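Long-range contacts in quinone oxidoreductase 1 (Escherichia coli, PDB 1QOR), which catalyses the NADPH-dependent one-electron reduction of quinones to semiquinones, working as a homodimer of the zinc-containing alcohol dehydrogenase family: residues Ala2-His10 with Leu92-Asn100; Glu34-Phe42 with Phe115-Lys124. All coordinates share one frame; numbering follows the deposited sequence.

In the fold
Two contacts in this chain show how segments far apart in sequence are brought together in one fold. The N-terminal residues 2-10 come first, and interaction 1 closes a long loop by laying them against 92-100, where the chain runs into strand 98-102. Interaction 2 closes a second loop, from 34-42 to helix segment 115-124; this loop starts within the first and ends beyond it, so the two cross along the chain. They meet physically where Ser-97 O lies 2.8 Å from Asn-35 N, a probable hydrogen bond between neighbouring strands of the mixed sheet. Together they tie the N-terminal strand 3-6, the mixed sheet and helix 115-135 to one another, interaction 2 touching NADPH directly.

Interaction 1. Residues Ala2-His10 with Leu92-Asn100; sequences ATRIEFHKH and LGAYSSVHN
Thr-3 and Ser-97 grip each other through two hydrogen bonds. The amide N of Thr-3 donates to Ser-97 OG at 3.0 Å, with an N-H...O angle of 162°, and Ser-97 N returns a bond to Thr-3 O, also at 3.0 Å. With OG lodged between its own backbone N and carbonyl carbon (chi1 60°), the serine hydroxyl takes the place a main-chain carbonyl would fill in a regular sheet. One step on, Ile-5 N donates to Tyr-95 O at 3.0 Å, and a water joins that oxygen to Ile-5 O. These bonds flank a single beta bridge between Arg-4 and Ser-96. Without the Ser-97 hydroxyl, as with an alanine here, the amide of Thr-3 would probably be left without its acceptor and the first residues freer to move.

Arg-4 CB lies beside Ser-96 CB, 3.8 Å apart, and beyond it the chain leads off, a bend at chi3 turning the guanidinium toward Gly-93. Waters link NE, weakly, to Gly-93 O and NH2 to Leu-92 O, while NH1 forms a salt bridge with Glu-6 OE1 at 2.9 Å, the carboxylate lying at the guanidinium edge. Ser-96 OG donates to Gly-93 O, in that carbonyl's plane. Packing is light: Ala-2 CB rests on Val-98 CG2 at 3.6 Å, and Ile-5 CB meets the edge of the Tyr-95 ring, whose hydroxyl reaches away to Asp-44, a residue of the NADP site.

Tyr-95 centres an inverse gamma turn, and strand 3-6 pairs on its other side with strand 17-20. The chemistry is therefore chiefly that of main-chain polar groups, with one serine hydroxyl and ordered waters extending a pairing that amounts to a single beta bridge.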
# COMPACT_ATOMS: atom_id res chain seq x y z
N ALA A 2 -12.62 -37.73 -22.47
CA ALA A 2 -11.65 -37.12 -21.53
C ALA A 2 -12.33 -37.08 -20.17
O ALA A 2 -13.53 -37.30 -20.09
CB ALA A 2 -11.30 -35.73 -22.01
N THR A 3 -11.56 -36.86 -19.11
CA THR A 3 -12.11 -36.76 -17.77
C THR A 3 -11.75 -35.38 -17.23
O THR A 3 -10.66 -34.89 -17.49
CB THR A 3 -11.47 -37.76 -16.84
OG1 THR A 3 -11.61 -39.07 -17.40
CG2 THR A 3 -12.11 -37.71 -15.46
N ARG A 4 -12.68 -34.74 -16.53
CA ARG A 4 -12.44 -33.44 -15.94
C ARG A 4 -13.07 -33.50 -14.57
O ARG A 4 -13.89 -34.39 -14.28
CB ARG A 4 -13.09 -32.31 -16.77
CG ARG A 4 -14.60 -32.11 -16.50
CD ARG A 4 -15.33 -31.26 -17.56
NE ARG A 4 -14.82 -29.89 -17.68
CZ ARG A 4 -15.33 -28.81 -17.06
NH1 ARG A 4 -16.38 -28.92 -16.24
NH2 ARG A 4 -14.79 -27.61 -17.27
N ILE A 5 -12.63 -32.61 -13.68
CA ILE A 5 -13.20 -32.54 -12.35
C ILE A 5 -14.12 -31.33 -12.39
O ILE A 5 -13.82 -30.33 -13.05
CB ILE A 5 -12.13 -32.29 -11.26
CG1 ILE A 5 -11.21 -33.50 -11.12
CG2 ILE A 5 -12.78 -31.96 -9.94
CD1 ILE A 5 -11.92 -34.78 -10.70
N GLU A 6 -15.26 -31.43 -11.72
CA GLU A 6 -16.14 -30.29 -11.67
C GLU A 6 -16.95 -30.27 -10.40
O GLU A 6 -16.95 -31.25 -9.65
CB GLU A 6 -17.02 -30.19 -12.91
CG GLU A 6 -18.03 -31.26 -13.07
CD GLU A 6 -18.94 -30.98 -14.26
OE1 GLU A 6 -18.40 -30.75 -15.38
OE2 GLU A 6 -20.18 -30.99 -14.05
N PHE A 7 -17.45 -29.10 -10.07
CA PHE A 7 -18.27 -28.94 -8.87
C PHE A 7 -19.52 -28.13 -9.27
O PHE A 7 -19.47 -27.28 -10.15
CB PHE A 7 -17.46 -28.35 -7.68
CG PHE A 7 -16.97 -26.94 -7.89
CD1 PHE A 7 -15.83 -26.68 -8.66
CD2 PHE A 7 -17.65 -25.86 -7.31
CE1 PHE A 7 -15.38 -25.35 -8.85
CE2 PHE A 7 -17.22 -24.54 -7.49
CZ PHE A 7 -16.08 -24.29 -8.27
N HIS A 8 -20.65 -28.52 -8.69
CA HIS A 8 -21.96 -27.94 -8.96
C HIS A 8 -22.42 -27.02 -7.83
O HIS A 8 -23.45 -26.35 -7.95
CB HIS A 8 -23.00 -29.08 -9.14
CG HIS A 8 -22.79 -29.91 -10.37
ND1 HIS A 8 -23.83 -30.33 -11.18
CD2 HIS A 8 -21.66 -30.40 -10.94
CE1 HIS A 8 -23.35 -31.04 -12.19
NE2 HIS A 8 -22.04 -31.10 -12.07
N LYS A 9 -21.67 -27.00 -6.73
CA LYS A 9 -22.01 -26.17 -5.58
C LYS A 9 -20.75 -25.92 -4.78
O LYS A 9 -19.81 -26.72 -4.84
CB LYS A 9 -23.00 -26.91 -4.66
CG LYS A 9 -22.51 -28.30 -4.25
CD LYS A 9 -23.43 -29.00 -3.28
CE LYS A 9 -23.62 -28.13 -2.05
NZ LYS A 9 -24.12 -28.92 -0.84
N HIS A 10 -20.73 -24.83 -4.01
CA HIS A 10 -19.58 -24.54 -3.19
C HIS A 10 -19.54 -25.36 -1.91
O HIS A 10 -20.58 -25.72 -1.35
CB HIS A 10 -19.51 -23.07 -2.88
CG HIS A 10 -19.03 -22.28 -4.03
ND1 HIS A 10 -19.74 -21.22 -4.56
CD2 HIS A 10 -17.97 -22.47 -4.85
CE1 HIS A 10 -19.14 -20.80 -5.66
NE2 HIS A 10 -18.06 -21.54 -5.86
N LEU A 92 -10.67 -21.55 -16.24
CA LEU A 92 -10.85 -22.62 -15.27
C LEU A 92 -11.07 -24.00 -15.96
O LEU A 92 -11.74 -24.08 -16.99
CB LEU A 92 -12.05 -22.26 -14.40
CG LEU A 92 -12.01 -21.99 -12.88
CD1 LEU A 92 -10.66 -21.45 -12.39
CD2 LEU A 92 -13.15 -21.02 -12.56
N GLY A 93 -10.52 -25.08 -15.42
CA GLY A 93 -10.70 -26.37 -16.04
C GLY A 93 -9.43 -27.18 -16.28
O GLY A 93 -9.50 -28.29 -16.83
N ALA A 94 -8.26 -26.67 -15.87
CA ALA A 94 -6.99 -27.40 -16.05
C ALA A 94 -7.01 -28.77 -15.35
O ALA A 94 -6.18 -29.63 -15.70
CB ALA A 94 -5.81 -26.58 -15.60
N TYR A 95 -7.91 -28.96 -14.38
CA TYR A 95 -8.05 -30.27 -13.71
C TYR A 95 -8.81 -31.15 -14.73
O TYR A 95 -10.03 -31.43 -14.56
CB TYR A 95 -8.92 -30.19 -12.44
CG TYR A 95 -8.26 -29.73 -11.16
CD1 TYR A 95 -7.14 -28.88 -11.15
CD2 TYR A 95 -8.81 -30.09 -9.93
CE1 TYR A 95 -6.61 -28.41 -9.96
CE2 TYR A 95 -8.29 -29.61 -8.73
CZ TYR A 95 -7.19 -28.78 -8.76
OH TYR A 95 -6.72 -28.26 -7.59
N SER A 96 -8.11 -31.55 -15.79
CA SER A 96 -8.72 -32.34 -16.85
C SER A 96 -7.63 -32.98 -17.67
O SER A 96 -6.48 -32.49 -17.71
CB SER A 96 -9.53 -31.42 -17.75
OG SER A 96 -8.68 -30.46 -18.35
N SER A 97 -8.00 -34.01 -18.42
CA SER A 97 -7.04 -34.70 -19.26
C SER A 97 -6.80 -33.96 -20.57
O SER A 97 -5.75 -34.11 -21.17
CB SER A 97 -7.45 -36.17 -19.45
OG SER A 97 -8.73 -36.29 -20.05
N VAL A 98 -7.73 -33.10 -20.98
CA VAL A 98 -7.60 -32.33 -22.22
C VAL A 98 -8.22 -30.96 -21.92
O VAL A 98 -9.35 -30.89 -21.41
CB VAL A 98 -8.45 -32.94 -23.40
CG1 VAL A 98 -8.15 -32.24 -24.72
CG2 VAL A 98 -8.22 -34.45 -23.49
N HIS A 99 -7.53 -29.88 -22.27
CA HIS A 99 -8.05 -28.56 -21.99
C HIS A 99 -7.71 -27.62 -23.15
O HIS A 99 -6.70 -27.80 -23.82
CB HIS A 99 -7.46 -28.06 -20.65
CG HIS A 99 -8.15 -26.83 -20.09
ND1 HIS A 99 -9.52 -26.65 -20.11
CD2 HIS A 99 -7.64 -25.73 -19.47
CE1 HIS A 99 -9.82 -25.50 -19.53
NE2 HIS A 99 -8.70 -24.93 -19.13
N ASN A 100 -8.59 -26.68 -23.46
CA ASN A 100 -8.26 -25.73 -24.52
C ASN A 100 -7.77 -24.46 -23.83
O ASN A 100 -8.31 -24.08 -22.79
CB ASN A 100 -9.47 -25.45 -25.45
CG ASN A 100 -9.92 -26.68 -26.21
OD1 ASN A 100 -9.11 -27.42 -26.76
ND2 ASN A 100 -11.21 -26.92 -26.23
O HOH W 1 -12.24 -28.73 -17.83
O HOH W 2 -14.86 -24.78 -16.39
O HOH W 3 -11.93 -29.07 -14.44

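Interaction 2. Residues Glu34-Phe42 with Phe115-Lys124; sequences ENKAIGINF and FEQAAASFLK. With NDP (NADPH dihydro-nicotinamide-adenine-dinucleotide phosphate), chain D.
Phe-115 lays its ring beside the aliphatic part of Lys-36, the two side chains running the same way, with CD2 3.5 Å from Lys-36 CG. The approach is oblique, and Arg-84 adds a cation-pi contact to the same ring. At the far end of 34-42, the ring of Phe-42 likewise meets NADPH obliquely, CD2 lying 3.6 Å from the ribose carbon C5B, while its backbone N donates to the phosphate oxygen O2N at 3.0 Å.

Between these aromatic ends the backbones come close. Ala-37 CB sits 3.8 Å from Ala-119 CB, and Gly-39 CA comes within 3.3 Å of Ala-119 O; a side chain on the glycine would run into that carbonyl. Lys-124 is the polar clasp. Extended as far as CE, then bent at chi4 (67°), it brings NZ to Ile-40 O at 2.8 Å and to Asn-41 OD1, also at 2.8 Å. The second bond meets the amide from above its plane, 55° out of it. A water accepts a further bond from NZ and one from Ile-40 N, and lies within bonding distance of Ala-119 O, so the ammonium is held from several directions. Glu-64 bonds to Asn-41 ND2, fixing the turn of the amide, and forms a long, weak ion pair with Lys-124. Leu-123 lies obliquely across the Asn-41 amide, and its CD2 also approaches the nicotinamide at C5N, 3.7 Å away, placing this end of the contact in the cofactor pocket.

Strand 37-39 runs nearly parallel to helix 115-124, at a signed angle of -19°. On the strand's two edges lie strands 65-72 and 324-326, with Lys-36 and Ala-37 forming a classic beta bulge opposite Ala-66; Phe-122 turns instead to helix 273-288.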
# COMPACT_ATOMS: atom_id res chain seq x y z
N GLU A 34 -3.20 -32.14 -24.30
CA GLU A 34 -3.49 -33.36 -23.59
C GLU A 34 -2.59 -33.21 -22.36
O GLU A 34 -1.34 -33.21 -22.49
CB GLU A 34 -3.02 -34.58 -24.37
CG GLU A 34 -3.77 -34.91 -25.63
CD GLU A 34 -3.05 -36.05 -26.36
OE1 GLU A 34 -2.94 -37.17 -25.79
OE2 GLU A 34 -2.52 -35.78 -27.47
N ASN A 35 -3.20 -33.06 -21.19
CA ASN A 35 -2.46 -32.83 -19.95
C ASN A 35 -1.76 -34.08 -19.45
O ASN A 35 -2.34 -35.15 -19.44
CB ASN A 35 -3.39 -32.23 -18.89
CG ASN A 35 -3.82 -30.77 -19.22
OD1 ASN A 35 -4.87 -30.32 -18.76
ND2 ASN A 35 -3.03 -30.06 -20.00
N LYS A 36 -0.49 -33.92 -19.07
CA LYS A 36 0.37 -35.02 -18.55
C LYS A 36 0.57 -34.85 -17.06
O LYS A 36 0.73 -35.84 -16.32
CB LYS A 36 1.75 -34.97 -19.21
CG LYS A 36 1.70 -35.06 -20.73
CD LYS A 36 1.15 -36.40 -21.06
CE LYS A 36 0.98 -36.59 -22.53
NZ LYS A 36 0.35 -37.95 -22.71
N ALA A 37 0.62 -33.59 -16.62
CA ALA A 37 0.78 -33.27 -15.20
C ALA A 37 -0.04 -31.99 -14.94
O ALA A 37 -0.02 -31.06 -15.75
CB ALA A 37 2.26 -33.07 -14.85
N ILE A 38 -0.75 -31.95 -13.82
CA ILE A 38 -1.63 -30.83 -13.44
C ILE A 38 -1.21 -30.23 -12.09
O ILE A 38 -1.12 -30.96 -11.09
CB ILE A 38 -3.12 -31.36 -13.31
CG1 ILE A 38 -3.56 -32.03 -14.62
CG2 ILE A 38 -4.10 -30.21 -12.88
CD1 ILE A 38 -4.86 -32.82 -14.49
N GLY A 39 -1.01 -28.92 -12.04
CA GLY A 39 -0.61 -28.31 -10.79
C GLY A 39 -1.79 -28.10 -9.86
O GLY A 39 -2.94 -27.98 -10.30
N ILE A 40 -1.52 -28.16 -8.56
CA ILE A 40 -2.52 -27.90 -7.53
C ILE A 40 -2.08 -26.56 -6.93
O ILE A 40 -0.88 -26.31 -6.69
CB ILE A 40 -2.53 -29.00 -6.46
CG1 ILE A 40 -2.98 -30.33 -7.11
CG2 ILE A 40 -3.42 -28.58 -5.24
CD1 ILE A 40 -2.88 -31.53 -6.22
N ASN A 41 -3.04 -25.68 -6.69
CA ASN A 41 -2.70 -24.36 -6.16
C ASN A 41 -3.70 -23.99 -5.09
O ASN A 41 -4.89 -24.37 -5.18
CB ASN A 41 -2.67 -23.33 -7.30
CG ASN A 41 -1.45 -23.50 -8.18
OD1 ASN A 41 -0.34 -23.14 -7.80
ND2 ASN A 41 -1.65 -24.03 -9.38
N PHE A 42 -3.24 -23.24 -4.10
CA PHE A 42 -4.15 -22.90 -3.02
C PHE A 42 -5.38 -22.12 -3.52
O PHE A 42 -6.47 -22.31 -3.01
CB PHE A 42 -3.43 -22.19 -1.86
CG PHE A 42 -4.00 -22.54 -0.51
CD1 PHE A 42 -5.16 -21.91 -0.04
CD2 PHE A 42 -3.42 -23.53 0.26
CE1 PHE A 42 -5.72 -22.28 1.16
CE2 PHE A 42 -3.96 -23.92 1.48
CZ PHE A 42 -5.11 -23.31 1.94
N PHE A 115 7.37 -32.65 -17.56
CA PHE A 115 6.00 -32.17 -17.37
C PHE A 115 5.69 -32.05 -15.91
O PHE A 115 5.02 -31.09 -15.53
CB PHE A 115 4.97 -33.08 -18.06
CG PHE A 115 5.01 -33.00 -19.55
CD1 PHE A 115 5.00 -31.78 -20.18
CD2 PHE A 115 5.05 -34.15 -20.32
CE1 PHE A 115 5.02 -31.70 -21.58
CE2 PHE A 115 5.07 -34.08 -21.71
CZ PHE A 115 5.06 -32.85 -22.34
N GLU A 116 6.18 -32.99 -15.10
CA GLU A 116 5.94 -32.96 -13.66
C GLU A 116 6.68 -31.79 -12.99
O GLU A 116 6.20 -31.25 -11.99
CB GLU A 116 6.40 -34.26 -13.02
CG GLU A 116 5.66 -35.49 -13.51
CD GLU A 116 5.74 -36.67 -12.53
OE1 GLU A 116 6.60 -36.65 -11.62
OE2 GLU A 116 4.91 -37.61 -12.67
N GLN A 117 7.84 -31.41 -13.53
CA GLN A 117 8.62 -30.31 -12.97
C GLN A 117 7.95 -29.00 -13.32
O GLN A 117 7.95 -28.07 -12.52
CB GLN A 117 10.03 -30.24 -13.54
CG GLN A 117 10.97 -31.28 -13.01
CD GLN A 117 12.31 -31.21 -13.72
OE1 GLN A 117 12.38 -31.20 -14.96
NE2 GLN A 117 13.38 -31.11 -12.94
N ALA A 118 7.43 -28.95 -14.54
CA ALA A 118 6.77 -27.77 -15.05
C ALA A 118 5.47 -27.47 -14.29
O ALA A 118 5.27 -26.35 -13.81
CB ALA A 118 6.51 -27.93 -16.54
N ALA A 119 4.63 -28.48 -14.09
CA ALA A 119 3.37 -28.31 -13.38
C ALA A 119 3.58 -28.12 -11.86
O ALA A 119 2.63 -27.77 -11.12
CB ALA A 119 2.44 -29.51 -13.63
N ALA A 120 4.78 -28.42 -11.37
CA ALA A 120 5.04 -28.25 -9.95
C ALA A 120 5.51 -26.80 -9.67
O ALA A 120 5.45 -26.29 -8.53
CB ALA A 120 6.16 -29.24 -9.51
N SER A 121 5.90 -26.09 -10.72
CA SER A 121 6.53 -24.81 -10.48
C SER A 121 6.21 -23.65 -11.38
O SER A 121 6.77 -22.57 -11.16
CB SER A 121 8.03 -25.05 -10.63
OG SER A 121 8.28 -25.43 -11.99
N PHE A 122 5.40 -23.84 -12.41
CA PHE A 122 5.14 -22.72 -13.32
C PHE A 122 4.35 -21.53 -12.70
O PHE A 122 4.85 -20.40 -12.66
CB PHE A 122 4.51 -23.21 -14.64
CG PHE A 122 4.65 -22.23 -15.78
CD1 PHE A 122 5.91 -21.79 -16.20
CD2 PHE A 122 3.51 -21.71 -16.41
CE1 PHE A 122 6.04 -20.85 -17.23
CE2 PHE A 122 3.63 -20.77 -17.44
CZ PHE A 122 4.89 -20.34 -17.85
N LEU A 123 3.15 -21.78 -12.20
CA LEU A 123 2.36 -20.72 -11.57
C LEU A 123 3.10 -20.17 -10.34
O LEU A 123 3.26 -18.98 -10.18
CB LEU A 123 0.98 -21.26 -11.14
CG LEU A 123 -0.08 -20.20 -10.77
CD1 LEU A 123 -1.52 -20.71 -11.03
CD2 LEU A 123 0.08 -19.83 -9.31
N LYS A 124 3.56 -21.06 -9.46
CA LYS A 124 4.26 -20.64 -8.26
C LYS A 124 5.61 -19.92 -8.56
O LYS A 124 5.97 -18.94 -7.88
CB LYS A 124 4.46 -21.84 -7.35
CG LYS A 124 3.17 -22.48 -6.83
CD LYS A 124 3.46 -23.90 -6.27
CE LYS A 124 2.19 -24.79 -6.16
NZ LYS A 124 1.53 -25.21 -7.49
PA NDP D . 1.14 -23.92 0.18
O1A NDP D . 1.65 -25.18 -0.41
O2A NDP D . 2.12 -22.88 0.61
O5B NDP D . 0.12 -24.21 1.31
C5B NDP D . -0.35 -23.24 2.21
C4B NDP D . 0.52 -23.25 3.43
O4B NDP D . 0.11 -22.06 4.09
C3B NDP D . 0.28 -24.38 4.45
O3B NDP D . 1.06 -25.55 4.06
C2B NDP D . 0.58 -23.70 5.77
O2B NDP D . 1.95 -23.91 6.08
C1B NDP D . 0.26 -22.16 5.50
N9A NDP D . -0.91 -21.88 6.36
C8A NDP D . -0.96 -21.06 7.41
N7A NDP D . -2.19 -21.11 7.95
C5A NDP D . -2.85 -21.96 7.20
C6A NDP D . -4.17 -22.35 7.41
N6A NDP D . -4.92 -21.88 8.41
N1A NDP D . -4.65 -23.24 6.55
C2A NDP D . -3.92 -23.75 5.52
N3A NDP D . -2.65 -23.37 5.34
C4A NDP D . -2.09 -22.47 6.19
O3 NDP D . 0.30 -23.28 -1.02
PN NDP D . 0.64 -22.63 -2.41
O1N NDP D . 2.12 -22.63 -2.70
O2N NDP D . -0.31 -23.18 -3.45
O5D NDP D . 0.16 -21.09 -2.08
C5D NDP D . 0.66 -20.29 -1.02
C4D NDP D . -0.13 -19.03 -0.86
O4D NDP D . 0.13 -18.14 -1.97
C3D NDP D . -1.64 -19.26 -0.83
O3D NDP D . -2.24 -18.42 0.15
C2D NDP D . -2.04 -18.85 -2.27
O2D NDP D . -3.40 -18.49 -2.34
C1D NDP D . -1.16 -17.67 -2.55
N1N NDP D . -0.73 -17.34 -3.93
C2N NDP D . -0.83 -16.05 -4.38
C3N NDP D . -0.41 -15.77 -5.67
C7N NDP D . -0.47 -14.35 -6.21
O7N NDP D . -0.06 -14.08 -7.34
N7N NDP D . -0.97 -13.46 -5.38
C4N NDP D . 0.11 -16.75 -6.50
C5N NDP D . 0.21 -18.06 -6.02
C6N NDP D . -0.22 -18.35 -4.74
P2B NDP D . 2.48 -23.95 7.66
O1X NDP D . 3.95 -23.92 7.56
O2X NDP D . 1.92 -22.74 8.29
O3X NDP D . 1.90 -25.20 8.19
O HOH W 4 1.71 -27.82 -8.48